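Local coordinates for nisin leader peptide-processing serine protease NisP (Lactococcus lactis subsp. lactis, PDB 4MZD), which probably cleaves the leader peptide from the nisin precursor during lantibiotic biosynthesis, through the subtilisin-like serine protease domain that this chain holds, at residues I98-I103 with T149-Q154; S139-K144 with V170-V175. All coordinates share one frame; numbering follows the deposited sequence.

Contact 1: I98-I103 with T149-Q154; sequences IIDSGI and TEVAGQ
D100 OD1 is gripped twice, while the other carboxylate oxygen, D100 OD2, lies against V151 CG2 at 3.5 Å. S101 N donates to D100 OD1 at 2.7 Å with a bent N-H...O angle of 142°, meeting the anti lone pair of that oxygen, on the side away from OD2. D100 OD1 is also hydrogen-bonded to H147 ND1. Held by both, the carboxylate should have little freedom to rotate. D100, H147 and S353 are the predicted charge-relay triad of a subtilase, and V151, four residues after H147, also comes close to S353, so V151 borders the predicted triad. I98 and V151 lie alongside, pointing opposite ways, I98 CG2 4.0 Å from V151 CG1. A152 CB touches the ends of two isoleucines, which reach it from directions about a right angle apart: I98 CD1 at 3.7 Å and I103 CD1 at 3.6 Å, the latter on an extended chain with CG1 anti to the backbone N (chi1 -158°). After the strand, G102, with a positive phi, turns the chain so that I103 runs beside the start of 149-154. There the T149 side chain lies crosswise to that of I103, and T149 OG1 is 3.6 Å from I103 CA while bonding D143 and the amide of M104. The axes of 149-154 and 98-100 approach to 9.4 Å at 155°, nearly antiparallel. Helix 147-156 thus packs on the mixed sheet, where strand 95-100 runs parallel to its neighbours 169-174 and 200-210; V151 also touches N202 and S204 of the latter.

Contact 2: S139-K144 with V170-V175; sequences SDIVDK and VNIYRV
R174 reaches from its strand to D140 in the loop 139-144 and carries most of that strand's share of the contact. Its CB lies beside I141 CG2, an approach that holds for one of the two conformers of I141. With CG anti to the backbone N (chi1 -175°), the arginine extends outward, and R174 CD passes 3.5 Å from V142 O. A bend at chi3 (75°) then brings the guanidinium edge onto one carbonyl: R174 NE is 2.8 Å from D140 O and the bond is nearly straight, whereas R174 NH1, at 3.1 Å from the same oxygen, makes a more bent one. D140 O lies in the guanidinium plane, and both donors approach from one face of the carbonyl. This secures the loop leading to helix 147-156 of the subtilase fold against the C-terminal end of strand 169-174. At the tip, the carboxylate of D140 is turned 49° from the guanidinium; D140 OD2 stands well out of the guanidinium plane, 3.9 Å from R174 NH1, a long, purely electrostatic pairing. K144 NZ is 3.8 Å from both R174 NH1 and R174 NH2, and E134 forms salt bridges with both cations. One water accepts weak bonds from K144 NZ and R174 NH1 and donates to D140 OD2.

Overall arrangement
From the N terminus, strand 95-100 and its following turn supply 98-103; the chain then makes strand 117-120 and the long loop holding 139-144, enters helix 147-156 with 149-154, and returns to the sheet as 170-175. Contact 1 closes the loop from strand to helix, contact 2 the one from the pre-helix loop to the next strand, and because their segments alternate, the two closures cross. D143 of the pre-helix loop joins them, hydrogen bonding S101 OG through OD1, and I141 pairs by backbone with I103. S101 O also packs on R174 CD (3.3 Å). Strands 95-100 and 169-174 are parallel neighbours, so the helix of contact 1 and the loop of contact 2 are tied to adjacent strands of one sheet.

Contact 1: I98-I103 with T149-Q154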
loop_
_atom_site.group_PDB
_atom_site.type_symbol
_atom_site.label_atom_id
_atom_site.label_comp_id
_atom_site.label_asym_id
_atom_site.label_seq_id
_atom_site.Cartn_x
_atom_site.Cartn_y
_atom_site.Cartn_z
ATOM N N ILE A 98 -1.817 1.926 -9.375
ATOM C CA ILE A 98 -1.771 0.883 -8.362
ATOM C C ILE A 98 -0.793 -0.204 -8.784
ATOM O O ILE A 98 -1.025 -0.908 -9.773
ATOM C CB ILE A 98 -3.150 0.250 -8.112
ATOM C CG1 ILE A 98 -4.225 1.315 -7.887
ATOM C CG2 ILE A 98 -3.078 -0.699 -6.914
ATOM C CD1 ILE A 98 -5.618 0.719 -7.760
ATOM N N ILE A 99 0.305 -0.321 -8.043
ATOM C CA ILE A 99 1.343 -1.301 -8.334
ATOM C C ILE A 99 1.112 -2.478 -7.390
ATOM O O ILE A 99 1.393 -2.400 -6.194
ATOM C CB ILE A 99 2.733 -0.680 -8.138
ATOM C CG1 ILE A 99 2.919 0.482 -9.126
ATOM C CG2 ILE A 99 3.815 -1.730 -8.316
ATOM C CD1 ILE A 99 4.262 1.207 -9.021
ATOM N N ASP A 100 0.542 -3.555 -7.921
ATOM C CA ASP A 100 0.020 -4.612 -7.068
ATOM C C ASP A 100 -0.238 -5.861 -7.910
ATOM O O ASP A 100 0.410 -6.055 -8.941
ATOM C CB ASP A 100 -1.233 -4.121 -6.320
ATOM C CG ASP A 100 -1.382 -4.756 -4.953
ATOM O OD1 ASP A 100 -1.653 -5.972 -4.911
ATOM O OD2 ASP A 100 -1.252 -4.039 -3.937
ATOM N N SER A 101 -1.179 -6.702 -7.496
ATOM C CA SER A 101 -1.382 -7.969 -8.201
ATOM C C SER A 101 -2.331 -7.889 -9.398
ATOM O O SER A 101 -2.742 -8.925 -9.915
ATOM C CB SER A 101 -1.845 -9.070 -7.240
ATOM O OG SER A 101 -3.166 -8.846 -6.785
ATOM N N GLY A 102 -2.658 -6.679 -9.850
ATOM C CA GLY A 102 -3.612 -6.509 -10.928
ATOM C C GLY A 102 -4.979 -6.149 -10.386
ATOM O O GLY A 102 -5.114 -5.747 -9.230
ATOM N N ILE A 103 -6.009 -6.282 -11.212
ATOM C CA ILE A 103 -7.350 -5.955 -10.757
ATOM C C ILE A 103 -8.362 -6.826 -11.474
ATOM O O ILE A 103 -8.101 -7.314 -12.574
ATOM C CB ILE A 103 -7.672 -4.453 -11.002
ATOM C CG1 ILE A 103 -8.794 -3.945 -10.081
ATOM C CG2 ILE A 103 -7.994 -4.194 -12.477
ATOM C CD1 ILE A 103 -8.990 -2.442 -10.133
ATOM N N THR A 149 -7.184 -6.199 -6.143
ATOM C CA THR A 149 -8.584 -5.796 -6.170
ATOM C C THR A 149 -9.014 -5.261 -4.802
ATOM O O THR A 149 -9.781 -4.286 -4.707
ATOM C CB THR A 149 -9.470 -6.974 -6.628
ATOM O OG1 THR A 149 -9.049 -7.395 -7.931
ATOM C CG2 THR A 149 -10.943 -6.593 -6.683
ATOM N N GLU A 150 -8.498 -5.885 -3.745
ATOM C CA GLU A 150 -8.777 -5.481 -2.370
ATOM C C GLU A 150 -8.203 -4.086 -2.087
ATOM O O GLU A 150 -8.868 -3.242 -1.468
ATOM C CB GLU A 150 -8.229 -6.545 -1.410
ATOM C CG GLU A 150 -8.985 -7.866 -1.521
ATOM C CD GLU A 150 -8.199 -9.089 -1.099
ATOM O OE1 GLU A 150 -7.082 -8.955 -0.561
ATOM O OE2 GLU A 150 -8.723 -10.207 -1.318
ATOM N N VAL A 151 -6.984 -3.848 -2.560
ATOM C CA VAL A 151 -6.347 -2.546 -2.444
ATOM C C VAL A 151 -7.112 -1.499 -3.269
ATOM O O VAL A 151 -7.387 -0.397 -2.785
ATOM C CB VAL A 151 -4.876 -2.635 -2.902
ATOM C CG1 VAL A 151 -4.261 -1.257 -3.087
ATOM C CG2 VAL A 151 -4.072 -3.455 -1.904
ATOM N N ALA A 152 -7.472 -1.846 -4.505
ATOM C CA ALA A 152 -8.180 -0.897 -5.362
ATOM C C ALA A 152 -9.484 -0.421 -4.734
ATOM O O ALA A 152 -9.813 0.764 -4.823
ATOM C CB ALA A 152 -8.443 -1.496 -6.726
ATOM N N GLY A 153 -10.223 -1.328 -4.103
ATOM C CA GLY A 153 -11.478 -0.944 -3.486
ATOM C C GLY A 153 -11.294 0.131 -2.426
ATOM O O GLY A 153 -12.134 1.031 -2.292
ATOM N N GLN A 154 -10.200 0.044 -1.672
ATOM C CA GLN A 154 -9.926 1.034 -0.639
ATOM C C GLN A 154 -9.724 2.428 -1.220
ATOM O O GLN A 154 -10.003 3.427 -0.550
ATOM C CB GLN A 154 -8.698 0.634 0.179
ATOM C CG GLN A 154 -8.911 -0.632 0.970
ATOM C CD GLN A 154 -9.968 -0.439 2.015
ATOM O OE1 GLN A 154 -9.766 0.306 2.970
ATOM N NE2 GLN A 154 -11.136 -1.058 1.812
#

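Contact 2: S139-K144 with V170-V175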
loop_
_atom_site.group_PDB
_atom_site.type_symbol
_atom_site.label_atom_id
_atom_site.label_comp_id
_atom_site.label_asym_id
_atom_site.label_seq_id
_atom_site.Cartn_x
_atom_site.Cartn_y
_atom_site.Cartn_z
ATOM N N SER A 139 -0.289 -6.847 -21.571
ATOM C CA SER A 139 -1.664 -6.388 -21.401
ATOM C C SER A 139 -2.468 -7.199 -20.389
ATOM O O SER A 139 -3.645 -6.903 -20.161
ATOM C CB SER A 139 -2.396 -6.386 -22.744
ATOM O OG SER A 139 -1.740 -5.544 -23.667
ATOM N N ASP A 140 -1.844 -8.209 -19.787
ATOM C CA ASP A 140 -2.540 -9.108 -18.865
ATOM C C ASP A 140 -2.434 -8.592 -17.438
ATOM O O ASP A 140 -1.448 -8.854 -16.747
ATOM C CB ASP A 140 -1.939 -10.512 -18.960
ATOM C CG ASP A 140 -2.647 -11.521 -18.073
ATOM O OD1 ASP A 140 -3.509 -11.121 -17.262
ATOM O OD2 ASP A 140 -2.324 -12.724 -18.180
ATOM N N ILE A 141 -3.454 -7.849 -17.011
ATOM C CA ILE A 141 -3.463 -7.271 -15.671
ATOM C C ILE A 141 -4.523 -7.894 -14.762
ATOM O O ILE A 141 -4.860 -7.347 -13.716
ATOM C CB ILE A 141 -3.550 -5.722 -15.704
ATOM C CG1 ILE A 141 -4.691 -5.241 -16.608
ATOM C CG2 ILE A 141 -2.220 -5.131 -16.177
ATOM C CD1 ILE A 141 -6.079 -5.538 -16.080
ATOM N N VAL A 142 -5.020 -9.059 -15.157
ATOM C CA VAL A 142 -6.016 -9.769 -14.364
ATOM C C VAL A 142 -5.442 -10.170 -12.999
ATOM O O VAL A 142 -4.309 -10.640 -12.904
ATOM C CB VAL A 142 -6.524 -11.009 -15.127
ATOM C CG1 VAL A 142 -7.411 -11.870 -14.244
ATOM C CG2 VAL A 142 -7.257 -10.578 -16.399
ATOM N N ASP A 143 -6.238 -9.985 -11.954
ATOM C CA ASP A 143 -5.817 -10.262 -10.587
ATOM C C ASP A 143 -6.073 -11.727 -10.253
ATOM O O ASP A 143 -7.225 -12.143 -10.081
ATOM C CB ASP A 143 -6.597 -9.351 -9.640
ATOM C CG ASP A 143 -6.213 -9.529 -8.191
ATOM O OD1 ASP A 143 -5.216 -10.227 -7.893
ATOM O OD2 ASP A 143 -6.916 -8.947 -7.341
ATOM N N LYS A 144 -4.995 -12.503 -10.158
ATOM C CA LYS A 144 -5.087 -13.925 -9.831
ATOM C C LYS A 144 -5.121 -14.174 -8.319
ATOM O O LYS A 144 -5.416 -15.282 -7.875
ATOM C CB LYS A 144 -3.893 -14.683 -10.424
ATOM C CG LYS A 144 -3.761 -14.639 -11.942
ATOM C CD LYS A 144 -2.560 -15.483 -12.380
ATOM C CE LYS A 144 -2.460 -15.641 -13.897
ATOM N NZ LYS A 144 -1.650 -14.572 -14.557
ATOM N N VAL A 170 -8.299 4.952 -11.464
ATOM C CA VAL A 170 -7.147 4.123 -11.128
ATOM C C VAL A 170 -6.595 3.440 -12.372
ATOM O O VAL A 170 -7.354 2.950 -13.225
ATOM C CB VAL A 170 -7.470 3.077 -10.038
ATOM C CG1 VAL A 170 -7.844 3.780 -8.750
ATOM C CG2 VAL A 170 -8.565 2.122 -10.484
ATOM N N ASN A 171 -5.267 3.436 -12.472
ATOM C CA ASN A 171 -4.554 2.742 -13.530
ATOM C C ASN A 171 -3.755 1.608 -12.899
ATOM O O ASN A 171 -3.310 1.735 -11.761
ATOM C CB ASN A 171 -3.663 3.718 -14.294
ATOM C CG ASN A 171 -4.470 4.728 -15.089
ATOM O OD1 ASN A 171 -5.344 4.363 -15.871
ATOM N ND2 ASN A 171 -4.199 6.000 -14.870
ATOM N N ILE A 172 -3.595 0.502 -13.617
ATOM C CA ILE A 172 -3.216 -0.771 -13.014
ATOM C C ILE A 172 -1.887 -1.296 -13.534
ATOM O O ILE A 172 -1.720 -1.502 -14.736
ATOM C CB ILE A 172 -4.305 -1.824 -13.302
ATOM C CG1 ILE A 172 -5.684 -1.291 -12.898
ATOM C CG2 ILE A 172 -3.971 -3.151 -12.646
ATOM C CD1 ILE A 172 -5.797 -0.924 -11.451
ATOM N N TYR A 173 -0.962 -1.547 -12.606
ATOM C CA TYR A 173 0.381 -2.022 -12.930
ATOM C C TYR A 173 0.620 -3.311 -12.160
ATOM O O TYR A 173 0.744 -3.301 -10.936
ATOM C CB TYR A 173 1.424 -0.931 -12.622
ATOM C CG TYR A 173 1.057 0.317 -13.381
ATOM C CD1 TYR A 173 1.392 0.457 -14.721
ATOM C CD2 TYR A 173 0.282 1.309 -12.795
ATOM C CE1 TYR A 173 0.986 1.562 -15.447
ATOM C CE2 TYR A 173 -0.127 2.420 -13.517
ATOM C CZ TYR A 173 0.230 2.544 -14.836
ATOM O OH TYR A 173 -0.187 3.645 -15.548
ATOM N N ARG A 174 0.633 -4.432 -12.877
ATOM C CA ARG A 174 0.692 -5.732 -12.227
ATOM C C ARG A 174 2.130 -6.192 -12.030
ATOM O O ARG A 174 2.894 -6.301 -12.993
ATOM C CB ARG A 174 -0.089 -6.777 -13.026
ATOM C CG ARG A 174 -0.166 -8.121 -12.321
ATOM C CD ARG A 174 -1.227 -9.056 -12.867
ATOM N NE ARG A 174 -0.872 -9.674 -14.139
ATOM C CZ ARG A 174 -0.199 -10.817 -14.278
ATOM N NH1 ARG A 174 0.033 -11.291 -15.494
ATOM N NH2 ARG A 174 0.222 -11.495 -13.224
ATOM N N VAL A 175 2.476 -6.469 -10.772
ATOM C CA VAL A 175 3.811 -6.940 -10.413
ATOM C C VAL A 175 3.787 -8.247 -9.620
ATOM O O VAL A 175 4.828 -8.711 -9.163
ATOM C CB VAL A 175 4.635 -5.870 -9.652
ATOM C CG1 VAL A 175 4.832 -4.631 -10.514
ATOM C CG2 VAL A 175 3.989 -5.526 -8.316
HETATM O O HOH W 1 -0.055 -14.128 -17.249
#